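Local coordinates for putative uncharacterized protein (Legionella drancourtii, PDB 4JVS) that probably acts, through the GAP domain held in this chain, as a GTPase-activating protein among the effectors of the Legionella Dot/Icm secretion system, at residues Thr96-Asp101 and Cys149-Asp154; Ala143-Tyr148 and Lys159-Ala164. One frame throughout, in Å; residues are numbered along the deposited sequence.

Contact 1: Thr96-Asp101 and Cys149-Asp154; sequences TAFKPD and CRHFPD
F98, H151 and F152 share one first torsion: each CG lies anti to the carbonyl carbon and beside the backbone N (chi1 -61° for F98 and -68° for H151), which brings the F98 ring against both H151 and F152 although the closest CA atoms, those of F98 and H151, are 10.2 Å apart. The main pair is a T-shaped, edge-to-face one. The edge of F98 is turned toward the face of H151, with ring centroids 5.1 Å apart and planes inclined at 66°. CE1 of F98 stands above the imidazole, offset toward its rim, 3.8 Å from ND1 of H151 and 3.9 Å from CE1 of H151. ND1 of H151 also bonds to the carbonyl oxygen of D147, one helical turn earlier, which would help to hold the rotation of the imidazole. F152 adds a lighter apolar touch: its CE2 comes to the edge of the F98 ring, near that ring's plane, 4.1 Å from CZ of F98. CB of H151 sits over the centre of the F152 ring. The summed buried surface is 110 Å², and none of the three residues is buried. The F98 side chain also rests on Y148. This is a small surface aromatic cluster, in which the loop between helix 60-80 and strand 106-107 packs on the C-terminal end of helix 142-151 in the N-terminal subdomain of the LepB GAP domain.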
# COMPACT_ATOMS: atom_id res chain seq x y z
N THR A 96 9.01 16.30 6.86
CA THR A 96 10.41 16.61 6.53
C THR A 96 11.42 16.13 7.58
O THR A 96 12.50 15.63 7.25
CB THR A 96 10.56 18.13 6.21
OG1 THR A 96 10.18 18.37 4.85
CG2 THR A 96 12.00 18.62 6.44
N ALA A 97 11.04 16.26 8.86
CA ALA A 97 11.87 15.80 9.97
C ALA A 97 12.17 14.29 9.94
O ALA A 97 13.10 13.82 10.59
CB ALA A 97 11.21 16.17 11.28
N PHE A 98 11.34 13.54 9.24
CA PHE A 98 11.47 12.12 9.19
C PHE A 98 11.99 11.62 7.86
O PHE A 98 11.80 10.50 7.54
CB PHE A 98 10.12 11.50 9.40
CG PHE A 98 9.51 11.82 10.71
CD1 PHE A 98 9.93 11.20 11.83
CD2 PHE A 98 8.50 12.70 10.81
CE1 PHE A 98 9.40 11.47 13.00
CE2 PHE A 98 7.97 12.96 11.99
CZ PHE A 98 8.43 12.34 13.09
N LYS A 99 12.64 12.46 7.09
CA LYS A 99 13.17 12.01 5.83
C LYS A 99 14.33 12.79 5.28
O LYS A 99 14.17 13.84 4.72
CB LYS A 99 12.09 12.03 4.76
CG LYS A 99 12.58 11.64 3.38
CD LYS A 99 11.60 10.79 2.64
CE LYS A 99 12.24 9.59 1.97
NZ LYS A 99 11.43 8.34 1.87
N PRO A 100 15.51 12.25 5.47
CA PRO A 100 16.61 12.24 4.51
C PRO A 100 17.04 10.79 4.42
O PRO A 100 16.43 10.03 5.15
CB PRO A 100 17.68 13.08 5.19
CG PRO A 100 16.93 13.88 6.17
CD PRO A 100 15.91 12.97 6.69
N ASP A 101 17.99 10.38 3.58
CA ASP A 101 18.71 11.21 2.60
C ASP A 101 17.92 12.18 1.71
O ASP A 101 18.48 13.19 1.25
CB ASP A 101 19.52 10.29 1.66
CG ASP A 101 20.61 9.50 2.39
OD1 ASP A 101 20.34 8.35 2.81
OD2 ASP A 101 21.73 10.03 2.54
N CYS A 149 3.34 8.65 12.62
CA CYS A 149 2.31 8.00 13.43
C CYS A 149 2.88 7.35 14.70
O CYS A 149 2.14 7.07 15.65
CB CYS A 149 1.53 6.98 12.60
SG CYS A 149 0.65 7.66 11.20
N ARG A 150 4.19 7.14 14.73
CA ARG A 150 4.83 6.51 15.87
C ARG A 150 5.16 7.56 16.95
O ARG A 150 4.83 7.39 18.12
CB ARG A 150 6.07 5.73 15.42
CG ARG A 150 6.62 4.75 16.44
CD ARG A 150 7.97 4.18 16.02
NE ARG A 150 7.87 3.28 14.88
CZ ARG A 150 8.45 3.50 13.71
NH1 ARG A 150 9.16 4.60 13.52
NH2 ARG A 150 8.31 2.61 12.73
N HIS A 151 5.77 8.67 16.54
CA HIS A 151 6.04 9.75 17.47
C HIS A 151 4.76 10.44 17.91
O HIS A 151 4.68 10.90 19.04
CB HIS A 151 7.01 10.78 16.90
CG HIS A 151 8.40 10.27 16.71
ND1 HIS A 151 8.68 9.18 15.90
CD2 HIS A 151 9.59 10.69 17.19
CE1 HIS A 151 9.98 8.96 15.91
NE2 HIS A 151 10.56 9.86 16.68
N PHE A 152 3.78 10.54 17.02
CA PHE A 152 2.53 11.22 17.34
C PHE A 152 1.28 10.37 17.09
O PHE A 152 0.46 10.70 16.23
CB PHE A 152 2.46 12.54 16.57
CG PHE A 152 3.74 13.33 16.59
CD1 PHE A 152 4.15 13.98 17.75
CD2 PHE A 152 4.53 13.43 15.46
CE1 PHE A 152 5.33 14.70 17.78
CE2 PHE A 152 5.71 14.16 15.48
CZ PHE A 152 6.12 14.78 16.64
N PRO A 153 1.11 9.28 17.87
CA PRO A 153 0.00 8.33 17.70
C PRO A 153 -1.40 8.90 17.99
O PRO A 153 -2.38 8.21 17.72
CB PRO A 153 0.33 7.24 18.71
CG PRO A 153 1.12 7.93 19.76
CD PRO A 153 1.95 8.94 19.04
N ASP A 154 -1.49 10.12 18.52
CA ASP A 154 -2.78 10.76 18.77
C ASP A 154 -2.98 11.97 17.86
O ASP A 154 -4.01 12.65 17.92
CB ASP A 154 -2.91 11.19 20.24
CG ASP A 154 -2.99 10.01 21.19
OD1 ASP A 154 -3.85 9.12 20.96
OD2 ASP A 154 -2.19 9.97 22.16

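Contact 2: Ala143-Tyr148 and Lys159-Ala164; sequences APSTDY and KMQRLA
S145 and Q161 join two helices through one hydrogen bond, NE2 of Q161 donating to OG of S145 at 2.8 Å with an N-H...O angle of 153°. The hydroxyl oxygen lies only 11° out of the amide plane, so the donor group is well aimed. Both side chains start anti to their backbone N, and a bend at chi2 of Q161 (127°) completes the reach between backbones whose CA atoms are 9.3 Å apart at these two residues. The tight part is confined to this polar pair, which is buried in the assembly; the two segments bury 61 Å² between them, and L125 beside S145 and L122 beside Q161 add apolar surroundings. The T146 side is looser and more exposed: the CB of T146 is directed away from 159-164. The chain of another protein packs an acidic side chain on T146 and a basic one on Q161. Bound aluminum fluoride is about 12 Å from the S145 side chain, so the bond is not part of that site's first shell. The arrangement is a buried side-chain hydrogen bond between consecutive helices, 142-151 and 156-177, of the helical N-terminal subdomain of the LepB GAP domain.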
# COMPACT_ATOMS: atom_id res chain seq x y z
N ALA A 143 7.32 5.66 4.63
CA ALA A 143 8.16 5.61 5.83
C ALA A 143 8.03 6.86 6.70
O ALA A 143 7.84 6.74 7.91
CB ALA A 143 9.62 5.33 5.47
N PRO A 144 8.12 8.07 6.10
CA PRO A 144 7.89 9.24 6.95
C PRO A 144 6.51 9.21 7.60
O PRO A 144 6.37 9.55 8.77
CB PRO A 144 7.98 10.40 5.97
CG PRO A 144 8.90 9.91 4.92
CD PRO A 144 8.56 8.47 4.75
N SER A 145 5.50 8.77 6.84
CA SER A 145 4.15 8.62 7.37
C SER A 145 4.15 7.70 8.59
O SER A 145 3.67 8.06 9.66
CB SER A 145 3.20 8.07 6.29
OG SER A 145 2.09 7.39 6.85
N THR A 146 4.68 6.50 8.42
CA THR A 146 4.74 5.54 9.51
C THR A 146 5.48 6.14 10.71
O THR A 146 5.03 6.02 11.85
CB THR A 146 5.42 4.23 9.06
OG1 THR A 146 4.56 3.54 8.14
CG2 THR A 146 5.73 3.33 10.25
N ASP A 147 6.60 6.81 10.43
CA ASP A 147 7.43 7.38 11.48
C ASP A 147 6.68 8.44 12.26
O ASP A 147 6.78 8.50 13.48
CB ASP A 147 8.72 7.96 10.90
CG ASP A 147 9.77 6.91 10.65
OD1 ASP A 147 9.67 5.82 11.26
OD2 ASP A 147 10.70 7.17 9.85
N TYR A 148 5.95 9.29 11.54
CA TYR A 148 5.09 10.29 12.16
C TYR A 148 4.08 9.63 13.11
O TYR A 148 3.98 10.00 14.28
CB TYR A 148 4.39 11.13 11.09
CG TYR A 148 3.66 12.33 11.65
CD1 TYR A 148 4.25 13.58 11.66
CD2 TYR A 148 2.38 12.20 12.21
CE1 TYR A 148 3.59 14.67 12.19
CE2 TYR A 148 1.72 13.29 12.74
CZ TYR A 148 2.32 14.52 12.73
OH TYR A 148 1.66 15.61 13.25
N LYS A 159 -5.12 10.00 13.32
CA LYS A 159 -6.54 9.72 13.42
C LYS A 159 -7.20 9.59 12.05
O LYS A 159 -8.06 8.72 11.84
CB LYS A 159 -7.25 10.77 14.28
CG LYS A 159 -6.94 10.63 15.77
CD LYS A 159 -7.45 11.79 16.61
CE LYS A 159 -7.04 11.65 18.08
NZ LYS A 159 -7.57 12.76 18.91
N MET A 160 -6.79 10.45 11.12
CA MET A 160 -7.33 10.47 9.76
C MET A 160 -6.90 9.23 9.02
O MET A 160 -7.70 8.61 8.31
CB MET A 160 -6.79 11.68 9.01
CG MET A 160 -7.12 13.00 9.67
SD MET A 160 -8.88 13.34 9.66
CE MET A 160 -8.95 14.56 10.97
N GLN A 161 -5.63 8.87 9.17
CA GLN A 161 -5.08 7.71 8.51
C GLN A 161 -5.73 6.44 9.05
O GLN A 161 -5.86 5.43 8.35
CB GLN A 161 -3.57 7.69 8.72
CG GLN A 161 -2.85 6.51 8.14
CD GLN A 161 -1.71 6.92 7.25
OE1 GLN A 161 -1.92 7.56 6.22
NE2 GLN A 161 -0.48 6.56 7.64
N ARG A 162 -6.22 6.52 10.25
CA ARG A 162 -6.73 5.38 10.95
C ARG A 162 -8.14 5.15 10.53
O ARG A 162 -8.57 4.04 10.44
CB ARG A 162 -6.65 5.73 12.42
CG ARG A 162 -6.84 4.67 13.39
CD ARG A 162 -6.64 5.26 14.72
NE ARG A 162 -5.22 5.27 15.04
CZ ARG A 162 -4.65 6.08 15.91
NH1 ARG A 162 -5.36 6.98 16.54
NH2 ARG A 162 -3.36 6.00 16.12
N LEU A 163 -8.86 6.23 10.31
CA LEU A 163 -10.20 6.18 9.74
C LEU A 163 -10.14 5.70 8.30
O LEU A 163 -10.99 4.95 7.82
CB LEU A 163 -10.83 7.58 9.79
CG LEU A 163 -12.12 7.81 9.00
CD1 LEU A 163 -13.31 7.18 9.69
CD2 LEU A 163 -12.37 9.30 8.73
N ALA A 164 -9.10 6.15 7.62
CA ALA A 164 -8.84 5.79 6.24
C ALA A 164 -8.63 4.29 6.12
O ALA A 164 -9.29 3.63 5.32
CB ALA A 164 -7.61 6.53 5.75

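How the contacts relate
Followed from the N terminus, the chain passes 96-101, then 143-148 and 149-154 on helix 142-151, and finally 159-164 on helix 156-177. Contact 1 closes a long loop of 47 intervening residues, which include 14 helical and 6 strand positions; contact 2 closes a short one of 10. The segments alternate, so the two closures cross rather than nest. Their centres are 10 Å apart, and both use helix 142-151, which thereby ties the loop after helix 60-80 to helix 156-177. Direct touches join them: P153 O lies 2.9 Å from R162 NH2, a probable hydrogen bond, and F98 CD1 packs 3.6 Å from D147 CB.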